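Long-range contacts in 'Carboxyl esterase 2 (Tuber melanosporum Mel28, PDB 5MIF), which probably hydrolyses carboxylic esters as an archaeal-like carboxylesterase of the alpha/beta hydrolase fold, from a mycorrhizal truffle fungus: residues A[216-221]-A[317-322]; A[114-119]-A[146-151]; A[80-85]-A[164-169]. All coordinates share one frame; numbering follows the deposited sequence.

Contact 1: residues A[216-221]-A[317-322]; sequences LIYPAT and HGFASI
His-317 opens the approach to Tyr-218 by turning a face of its imidazole toward CD1 of the phenol ring, the two planes inclined at 43° and CE1 of His-317 lying 3.6 Å from CD1 of Tyr-218. The torsion chi1 of -161° turns the imidazole away from its own backbone N, and its nitrogens are used outside the contact: ND1 bonds to Asp-287 and NE2 to Ser-190, consistent with the Ser-His-Asp triad of alpha/beta hydrolases. Gly-318 comes next, its N sitting over one face of the Tyr-218 ring, while CG2 of Ile-217 covers the opposite face. Phe-319 then receives the edge of that ring on its own face in a T-shaped pair, CE2 of Tyr-218 standing 3.7 Å from CD2 of Phe-319. At Ala-320 the backbone N donates to the phenol OH of Tyr-218 (2.9 Å, 150° at the hydrogen), near the plane of the ring, and the methyl CB packs 3.8 Å from CG2 of Ile-217. Clasped between Ile-217 and the backbone of Gly-318, with Phe-319 at its edge, the phenol would be restricted in its rotation, and the bond to its hydroxyl ties it to the loop of His-317.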
loop_
_atom_site.group_PDB
_atom_site.type_symbol
_atom_site.label_atom_id
_atom_site.label_comp_id
_atom_site.label_asym_id
_atom_site.label_seq_id
_atom_site.Cartn_x
_atom_site.Cartn_y
_atom_site.Cartn_z
ATOM N N LEU A 216 -4.918 -4.221 -10.579
ATOM C CA LEU A 216 -5.603 -5.480 -10.313
ATOM C C LEU A 216 -5.791 -5.614 -8.800
ATOM O O LEU A 216 -4.826 -5.583 -8.037
ATOM C CB LEU A 216 -4.821 -6.683 -10.884
ATOM C CG LEU A 216 -4.443 -6.633 -12.380
ATOM C CD1 LEU A 216 -3.576 -7.808 -12.774
ATOM C CD2 LEU A 216 -5.680 -6.584 -13.281
ATOM N N ILE A 217 -7.044 -5.715 -8.369
ATOM C CA ILE A 217 -7.377 -5.808 -6.953
ATOM C C ILE A 217 -7.787 -7.259 -6.637
ATOM O O ILE A 217 -8.789 -7.720 -7.165
ATOM C CB ILE A 217 -8.533 -4.827 -6.600
ATOM C CG1 ILE A 217 -8.268 -3.440 -7.178
ATOM C CG2 ILE A 217 -8.767 -4.741 -5.101
ATOM C CD1 ILE A 217 -9.475 -2.506 -7.053
ATOM N N TYR A 218 -7.025 -7.948 -5.780
ATOM C CA TYR A 218 -7.185 -9.388 -5.484
ATOM C C TYR A 218 -7.697 -10.160 -6.696
ATOM O O TYR A 218 -8.772 -10.765 -6.653
ATOM C CB TYR A 218 -8.091 -9.653 -4.256
ATOM C CG TYR A 218 -9.217 -8.665 -4.017
ATOM C CD1 TYR A 218 -10.366 -8.668 -4.812
ATOM C CD2 TYR A 218 -9.139 -7.745 -2.973
ATOM C CE1 TYR A 218 -11.385 -7.766 -4.584
ATOM C CE2 TYR A 218 -10.168 -6.846 -2.730
ATOM C CZ TYR A 218 -11.276 -6.859 -3.540
ATOM O OH TYR A 218 -12.272 -5.954 -3.297
ATOM N N PRO A 219 -6.942 -10.108 -7.798
ATOM C CA PRO A 219 -7.439 -10.654 -9.058
ATOM C C PRO A 219 -7.439 -12.166 -9.058
ATOM O O PRO A 219 -6.617 -12.780 -8.370
ATOM C CB PRO A 219 -6.440 -10.127 -10.083
ATOM C CG PRO A 219 -5.163 -10.069 -9.322
ATOM C CD PRO A 219 -5.538 -9.672 -7.911
ATOM N N ALA A 220 -8.378 -12.752 -9.800
ATOM C CA ALA A 220 -8.280 -14.153 -10.196
ATOM C C ALA A 220 -7.387 -14.185 -11.425
ATOM O O ALA A 220 -7.635 -13.467 -12.390
ATOM C CB ALA A 220 -9.665 -14.748 -10.492
ATOM N N THR A 221 -6.335 -14.986 -11.386
ATOM C CA THR A 221 -5.407 -15.034 -12.504
ATOM C C THR A 221 -5.270 -16.445 -13.047
ATOM O O THR A 221 -4.823 -16.644 -14.177
ATOM C CB THR A 221 -4.019 -14.524 -12.090
ATOM O OG1 THR A 221 -3.544 -15.320 -11.000
ATOM C CG2 THR A 221 -4.088 -13.085 -11.637
ATOM N N HIS A 317 -11.091 -10.779 1.107
ATOM C CA HIS A 317 -11.559 -10.605 -0.262
ATOM C C HIS A 317 -12.769 -9.667 -0.315
ATOM O O HIS A 317 -13.668 -9.750 0.530
ATOM C CB HIS A 317 -11.906 -11.964 -0.878
ATOM C CG HIS A 317 -11.955 -11.957 -2.374
ATOM N ND1 HIS A 317 -10.841 -12.185 -3.155
ATOM C CD2 HIS A 317 -12.978 -11.737 -3.234
ATOM C CE1 HIS A 317 -11.179 -12.120 -4.430
ATOM N NE2 HIS A 317 -12.471 -11.856 -4.506
ATOM N N GLY A 318 -12.775 -8.752 -1.277
ATOM C CA GLY A 318 -13.895 -7.849 -1.447
ATOM C C GLY A 318 -13.749 -6.494 -0.770
ATOM O O GLY A 318 -14.644 -5.656 -0.893
ATOM N N PHE A 319 -12.629 -6.245 -0.088
ATOM C CA PHE A 319 -12.546 -5.026 0.726
ATOM C C PHE A 319 -12.677 -3.739 -0.087
ATOM O O PHE A 319 -13.065 -2.706 0.451
ATOM C CB PHE A 319 -11.249 -4.984 1.565
ATOM C CG PHE A 319 -9.963 -4.805 0.774
ATOM C CD1 PHE A 319 -9.616 -3.574 0.217
ATOM C CD2 PHE A 319 -9.052 -5.846 0.684
ATOM C CE1 PHE A 319 -8.426 -3.418 -0.472
ATOM C CE2 PHE A 319 -7.848 -5.697 0.005
ATOM C CZ PHE A 319 -7.533 -4.486 -0.578
ATOM N N ALA A 320 -12.385 -3.800 -1.380
ATOM C CA ALA A 320 -12.410 -2.601 -2.205
ATOM C C ALA A 320 -13.813 -2.200 -2.671
ATOM O O ALA A 320 -14.018 -1.050 -3.051
ATOM C CB ALA A 320 -11.488 -2.780 -3.414
ATOM N N SER A 321 -14.766 -3.134 -2.681
ATOM C CA SER A 321 -16.102 -2.818 -3.200
ATOM C C SER A 321 -17.212 -2.950 -2.151
ATOM O O SER A 321 -18.318 -2.455 -2.347
ATOM C CB SER A 321 -16.440 -3.695 -4.409
ATOM O OG SER A 321 -16.427 -5.070 -4.089
ATOM N N ILE A 322 -16.922 -3.628 -1.048
ATOM C CA ILE A 322 -17.900 -3.761 0.027
ATOM C C ILE A 322 -17.772 -2.561 0.967
ATOM O O ILE A 322 -16.745 -2.388 1.631
ATOM C CB ILE A 322 -17.695 -5.070 0.793
ATOM C CG1 ILE A 322 -17.818 -6.257 -0.168
ATOM C CG2 ILE A 322 -18.662 -5.160 1.973
ATOM C CD1 ILE A 322 -17.356 -7.578 0.428
#

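Contact 2: residues A[114-119]-A[146-151]; sequences YFHGGG and VDYTLT
His-116 and Tyr-148 both set CG between their own backbone N and carbonyl carbon (chi1 75° and 56°), and these torsions bring the two rings together as an offset stack, centroids 4.6 Å apart and planes at 15°. The contact lies where the parallel strands 109-115 and 142-147 of a beta-alpha-beta unit run out at their C-terminal ends, and 116-119 is the His-Gly-Gly-Gly sequence that supplies the oxyanion hole in relatives of this esterase family, probably here too. The phenol OH of Tyr-148 lies over the imidazole face and donates to the backbone O of His-116 (2.8 Å), from above the carbonyl plane. In the plane of the imidazole, ND1 donates to O of Gly-117 (2.6 Å), which fixes the ring's rotation, while one water lies within hydrogen-bonding distance of NE2 of His-116, OD1 of Asp-147 and O of Tyr-148. Within the strands, a nearly straight bond runs from N of Val-146 to O of Tyr-114 (3.2 Å), and Phe-115 and Val-146 point the same way, CE1 to CG2. Where the strands part, a second water takes over the pairing: it accepts from N of His-116 (2.8 Å) and donates to O of Tyr-114 and to O of Val-146 (2.6 Å).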
loop_
_atom_site.group_PDB
_atom_site.type_symbol
_atom_site.label_atom_id
_atom_site.label_comp_id
_atom_site.label_asym_id
_atom_site.label_seq_id
_atom_site.Cartn_x
_atom_site.Cartn_y
_atom_site.Cartn_z
ATOM N N TYR A 114 -13.140 0.237 -16.339
ATOM C CA TYR A 114 -13.229 -0.580 -15.138
ATOM C C TYR A 114 -14.063 -1.862 -15.353
ATOM O O TYR A 114 -15.164 -1.815 -15.890
ATOM C CB TYR A 114 -13.793 0.226 -13.949
ATOM C CG TYR A 114 -13.506 -0.514 -12.656
ATOM C CD1 TYR A 114 -12.284 -0.363 -12.010
ATOM C CD2 TYR A 114 -14.412 -1.448 -12.145
ATOM C CE1 TYR A 114 -11.983 -1.072 -10.872
ATOM C CE2 TYR A 114 -14.121 -2.161 -11.003
ATOM C CZ TYR A 114 -12.899 -1.967 -10.370
ATOM O OH TYR A 114 -12.599 -2.678 -9.235
ATOM N N PHE A 115 -13.517 -3.000 -14.924
ATOM C CA PHE A 115 -14.166 -4.295 -15.067
ATOM C C PHE A 115 -14.486 -4.845 -13.681
ATOM O O PHE A 115 -13.585 -5.211 -12.931
ATOM C CB PHE A 115 -13.270 -5.252 -15.859
ATOM C CG PHE A 115 -12.655 -4.610 -17.062
ATOM C CD1 PHE A 115 -13.420 -4.359 -18.194
ATOM C CD2 PHE A 115 -11.328 -4.196 -17.043
ATOM C CE1 PHE A 115 -12.870 -3.735 -19.302
ATOM C CE2 PHE A 115 -10.769 -3.558 -18.142
ATOM C CZ PHE A 115 -11.537 -3.334 -19.276
ATOM N N HIS A 116 -15.771 -4.869 -13.330
ATOM C CA HIS A 116 -16.179 -5.151 -11.952
ATOM C C HIS A 116 -16.102 -6.629 -11.624
ATOM O O HIS A 116 -16.092 -7.482 -12.520
ATOM C CB HIS A 116 -17.597 -4.635 -11.709
ATOM C CG HIS A 116 -18.671 -5.475 -12.333
ATOM N ND1 HIS A 116 -19.121 -6.654 -11.768
ATOM C CD2 HIS A 116 -19.395 -5.299 -13.466
ATOM C CE1 HIS A 116 -20.082 -7.161 -12.524
ATOM N NE2 HIS A 116 -20.266 -6.360 -13.560
ATOM N N GLY A 117 -16.037 -6.934 -10.333
ATOM C CA GLY A 117 -16.022 -8.315 -9.870
ATOM C C GLY A 117 -17.418 -8.749 -9.450
ATOM O O GLY A 117 -18.398 -8.055 -9.748
ATOM N N GLY A 118 -17.494 -9.866 -8.730
ATOM C CA GLY A 118 -18.753 -10.513 -8.414
ATOM C C GLY A 118 -18.808 -11.931 -8.972
ATOM O O GLY A 118 -19.888 -12.464 -9.235
ATOM N N GLY A 119 -17.641 -12.538 -9.190
ATOM C CA GLY A 119 -17.575 -13.933 -9.599
ATOM C C GLY A 119 -18.167 -14.240 -10.969
ATOM O O GLY A 119 -18.582 -15.374 -11.212
ATOM N N VAL A 146 -17.791 -1.119 -17.630
ATOM C CA VAL A 146 -18.367 -2.073 -18.569
ATOM C C VAL A 146 -19.326 -3.026 -17.858
ATOM O O VAL A 146 -18.927 -3.788 -16.986
ATOM C CB VAL A 146 -17.287 -2.876 -19.282
ATOM C CG1 VAL A 146 -17.939 -3.844 -20.262
ATOM C CG2 VAL A 146 -16.335 -1.929 -20.015
ATOM N N ASP A 147 -20.597 -2.954 -18.231
ATOM C CA ASP A 147 -21.629 -3.786 -17.621
ATOM C C ASP A 147 -21.845 -5.035 -18.467
ATOM O O ASP A 147 -22.880 -5.201 -19.112
ATOM C CB ASP A 147 -22.924 -2.966 -17.468
ATOM C CG ASP A 147 -23.927 -3.596 -16.503
ATOM O OD1 ASP A 147 -23.577 -4.527 -15.744
ATOM O OD2 ASP A 147 -25.079 -3.126 -16.490
ATOM N N TYR A 148 -20.840 -5.902 -18.483
ATOM C CA TYR A 148 -20.844 -7.089 -19.333
ATOM C C TYR A 148 -21.927 -8.096 -18.887
ATOM O O TYR A 148 -22.405 -8.052 -17.745
ATOM C CB TYR A 148 -19.459 -7.745 -19.313
ATOM C CG TYR A 148 -19.007 -8.090 -17.911
ATOM C CD1 TYR A 148 -19.336 -9.309 -17.339
ATOM C CD2 TYR A 148 -18.266 -7.185 -17.150
ATOM C CE1 TYR A 148 -18.929 -9.634 -16.058
ATOM C CE2 TYR A 148 -17.859 -7.500 -15.855
ATOM C CZ TYR A 148 -18.195 -8.720 -15.316
ATOM O OH TYR A 148 -17.795 -9.043 -14.030
ATOM N N THR A 149 -22.295 -9.013 -19.773
ATOM C CA THR A 149 -23.337 -9.988 -19.460
ATOM C C THR A 149 -22.865 -11.014 -18.425
ATOM O O THR A 149 -21.751 -11.539 -18.512
ATOM C CB THR A 149 -23.791 -10.728 -20.721
ATOM O OG1 THR A 149 -24.161 -9.770 -21.716
ATOM C CG2 THR A 149 -24.976 -11.635 -20.412
ATOM N N LEU A 150 -23.715 -11.296 -17.446
ATOM C CA LEU A 150 -23.359 -12.193 -16.351
ATOM C C LEU A 150 -23.626 -13.672 -16.664
ATOM O O LEU A 150 -24.487 -13.999 -17.476
ATOM C CB LEU A 150 -24.122 -11.774 -15.095
ATOM C CG LEU A 150 -23.844 -10.312 -14.712
ATOM C CD1 LEU A 150 -24.787 -9.794 -13.638
ATOM C CD2 LEU A 150 -22.408 -10.168 -14.225
ATOM N N THR A 151 -22.895 -14.566 -16.006
ATOM C CA THR A 151 -23.161 -15.995 -16.116
ATOM C C THR A 151 -24.449 -16.350 -15.354
ATOM O O THR A 151 -24.819 -15.654 -14.413
ATOM C CB THR A 151 -21.995 -16.827 -15.565
ATOM O OG1 THR A 151 -21.876 -16.584 -14.160
ATOM C CG2 THR A 151 -20.685 -16.460 -16.258
HETATM O O HOH W 1 -17.356 -3.245 -14.927
HETATM O O HOH W 2 -22.142 -6.567 -15.542
HETATM O O HOH W 3 -19.632 -17.335 -12.915
#

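Contact 3: residues A[80-85]-A[164-169]; sequences LSLPVG and YAAVQW
Leu-82 pushes its branched end onto the indole of Trp-169. Methyl CD2 stands over the six-membered ring, 3.6 Å from its centroid and 12° off the normal, a CH-pi contact, while the sister methyl CD1 turns toward the helix and lies 4.0 Å from CB of Ala-166. Trp-169 offers this face because chi1 of -173° carries CG away from the backbone N and extends the ring from the helix toward the strand. Leu-80, on the same side of the strand as Leu-82, meets the far rim of the indole, CD1 lying 4.1 Å from CZ3 of Trp-169. The setting is the alpha/beta hydrolase sandwich: helix 158-173 packs across the outermost strand 75-82 at 107°, with the short axes 10.3 Å apart, and the small Ala-165 and Ala-166 form shallow places on the helix that leucine, valine and glycine fill. Ala-166 also touches Phe-144 and Val-146 of strand 142-147. Beyond the strand, an inverse gamma turn centred on Pro-83 turns the chain toward the helix near Ala-165. There Val-84 fits between Trp-169 and Ala-165, CG1 meeting CD1 of the indole and CG2 sitting 3.9 Å from CB of Ala-165. That same alanine methyl nestles against the bare backbone of Gly-85, 3.6 Å from its CA.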
loop_
_atom_site.group_PDB
_atom_site.type_symbol
_atom_site.label_atom_id
_atom_site.label_comp_id
_atom_site.label_asym_id
_atom_site.label_seq_id
_atom_site.Cartn_x
_atom_site.Cartn_y
_atom_site.Cartn_z
ATOM N N LEU A 80 -24.494 3.928 -22.312
ATOM C CA LEU A 80 -24.109 3.538 -23.662
ATOM C C LEU A 80 -24.514 2.101 -23.997
ATOM O O LEU A 80 -24.198 1.161 -23.264
ATOM C CB LEU A 80 -22.599 3.726 -23.841
ATOM C CG LEU A 80 -22.107 5.172 -23.662
ATOM C CD1 LEU A 80 -20.589 5.234 -23.593
ATOM C CD2 LEU A 80 -22.645 6.066 -24.795
ATOM N N SER A 81 -25.202 1.942 -25.124
ATOM C CA SER A 81 -25.479 0.622 -25.669
ATOM C C SER A 81 -24.577 0.437 -26.874
ATOM O O SER A 81 -24.917 0.880 -27.969
ATOM C CB SER A 81 -26.948 0.510 -26.075
ATOM O OG SER A 81 -27.772 0.558 -24.929
ATOM N N LEU A 82 -23.456 -0.256 -26.697
ATOM C CA LEU A 82 -22.484 -0.339 -27.779
ATOM C C LEU A 82 -22.828 -1.533 -28.668
ATOM O O LEU A 82 -22.888 -2.670 -28.193
ATOM C CB LEU A 82 -21.066 -0.468 -27.214
ATOM C CG LEU A 82 -20.686 0.530 -26.111
ATOM C CD1 LEU A 82 -19.254 0.322 -25.654
ATOM C CD2 LEU A 82 -20.879 1.967 -26.603
ATOM N N PRO A 83 -23.063 -1.273 -29.964
ATOM C CA PRO A 83 -23.438 -2.335 -30.905
ATOM C C PRO A 83 -22.220 -3.127 -31.345
ATOM O O PRO A 83 -21.900 -3.150 -32.534
ATOM C CB PRO A 83 -24.045 -1.566 -32.077
ATOM C CG PRO A 83 -23.305 -0.257 -32.072
ATOM C CD PRO A 83 -23.014 0.050 -30.614
ATOM N N VAL A 84 -21.531 -3.737 -30.386
ATOM C CA VAL A 84 -20.251 -4.395 -30.652
ATOM C C VAL A 84 -20.149 -5.691 -29.859
ATOM O O VAL A 84 -20.980 -5.959 -28.989
ATOM C CB VAL A 84 -19.038 -3.481 -30.289
ATOM C CG1 VAL A 84 -19.118 -2.158 -31.047
ATOM C CG2 VAL A 84 -18.975 -3.227 -28.791
ATOM N N GLY A 85 -19.129 -6.492 -30.144
ATOM C CA GLY A 85 -18.893 -7.674 -29.339
ATOM C C GLY A 85 -19.684 -8.896 -29.754
ATOM O O GLY A 85 -20.468 -8.845 -30.706
ATOM N N TYR A 164 -13.289 -6.568 -24.020
ATOM C CA TYR A 164 -12.332 -6.201 -25.051
ATOM C C TYR A 164 -12.994 -5.317 -26.103
ATOM O O TYR A 164 -12.449 -4.270 -26.455
ATOM C CB TYR A 164 -11.704 -7.437 -25.695
ATOM C CG TYR A 164 -10.755 -7.071 -26.805
ATOM C CD1 TYR A 164 -9.461 -6.673 -26.526
ATOM C CD2 TYR A 164 -11.168 -7.085 -28.133
ATOM C CE1 TYR A 164 -8.591 -6.323 -27.536
ATOM C CE2 TYR A 164 -10.313 -6.736 -29.150
ATOM C CZ TYR A 164 -9.022 -6.352 -28.850
ATOM O OH TYR A 164 -8.161 -5.996 -29.870
ATOM N N ALA A 165 -14.175 -5.713 -26.591
ATOM C CA ALA A 165 -14.842 -4.955 -27.655
ATOM C C ALA A 165 -15.265 -3.545 -27.211
ATOM O O ALA A 165 -15.198 -2.587 -27.994
ATOM C CB ALA A 165 -16.076 -5.733 -28.181
ATOM N N ALA A 166 -15.689 -3.419 -25.957
ATOM C CA ALA A 166 -16.055 -2.118 -25.405
ATOM C C ALA A 166 -14.840 -1.190 -25.357
ATOM O O ALA A 166 -14.943 0.004 -25.651
ATOM C CB ALA A 166 -16.658 -2.274 -24.015
ATOM N N VAL A 167 -13.686 -1.736 -24.988
ATOM C CA VAL A 167 -12.469 -0.929 -24.968
ATOM C C VAL A 167 -12.118 -0.443 -26.374
ATOM O O VAL A 167 -11.762 0.730 -26.558
ATOM C CB VAL A 167 -11.290 -1.698 -24.342
ATOM C CG1 VAL A 167 -9.965 -0.954 -24.571
ATOM C CG2 VAL A 167 -11.548 -1.892 -22.857
ATOM N N GLN A 168 -12.246 -1.321 -27.369
ATOM C CA GLN A 168 -11.930 -0.930 -28.750
ATOM C C GLN A 168 -12.842 0.210 -29.208
ATOM O O GLN A 168 -12.412 1.111 -29.936
ATOM C CB GLN A 168 -12.058 -2.119 -29.709
ATOM C CG GLN A 168 -11.178 -3.327 -29.372
ATOM C CD GLN A 168 -9.768 -2.957 -28.922
ATOM O OE1 GLN A 168 -8.990 -2.384 -29.688
ATOM N NE2 GLN A 168 -9.439 -3.278 -27.676
ATOM N N TRP A 169 -14.103 0.152 -28.794
ATOM C CA TRP A 169 -15.054 1.218 -29.068
ATOM C C TRP A 169 -14.638 2.527 -28.402
ATOM O O TRP A 169 -14.703 3.587 -29.016
ATOM C CB TRP A 169 -16.458 0.826 -28.597
ATOM C CG TRP A 169 -17.509 1.823 -28.998
ATOM C CD1 TRP A 169 -18.303 1.769 -30.106
ATOM C CD2 TRP A 169 -17.874 3.026 -28.301
ATOM N NE1 TRP A 169 -19.134 2.860 -30.144
ATOM C CE2 TRP A 169 -18.893 3.647 -29.050
ATOM C CE3 TRP A 169 -17.436 3.639 -27.116
ATOM C CZ2 TRP A 169 -19.490 4.847 -28.655
ATOM C CZ3 TRP A 169 -18.027 4.835 -26.726
ATOM C CH2 TRP A 169 -19.045 5.424 -27.494
#

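How the contacts relate
All three contacts reach one mixed eight-stranded sheet. Along the chain, contact 2 is nested within the loop closed by contact 3, and contact 1 opens only after both have closed. Contact 3 lies at the edge of the sheet, its centre about 14 Å from that of contact 2 and about 24 Å from that of contact 1. Contacts 2 and 3 touch through helix 158-173: Phe-115 packs on Val-167, and Val-146 on Ala-166. Contacts 1 and 2, with centres about 13 Å apart, meet where Ile-217 packs on Tyr-114, bringing the loop of the probable catalytic histidine near the probable oxyanion-hole segment, while contact 3 joins outermost strand 75-82 to helix 158-173, away from the probable active site.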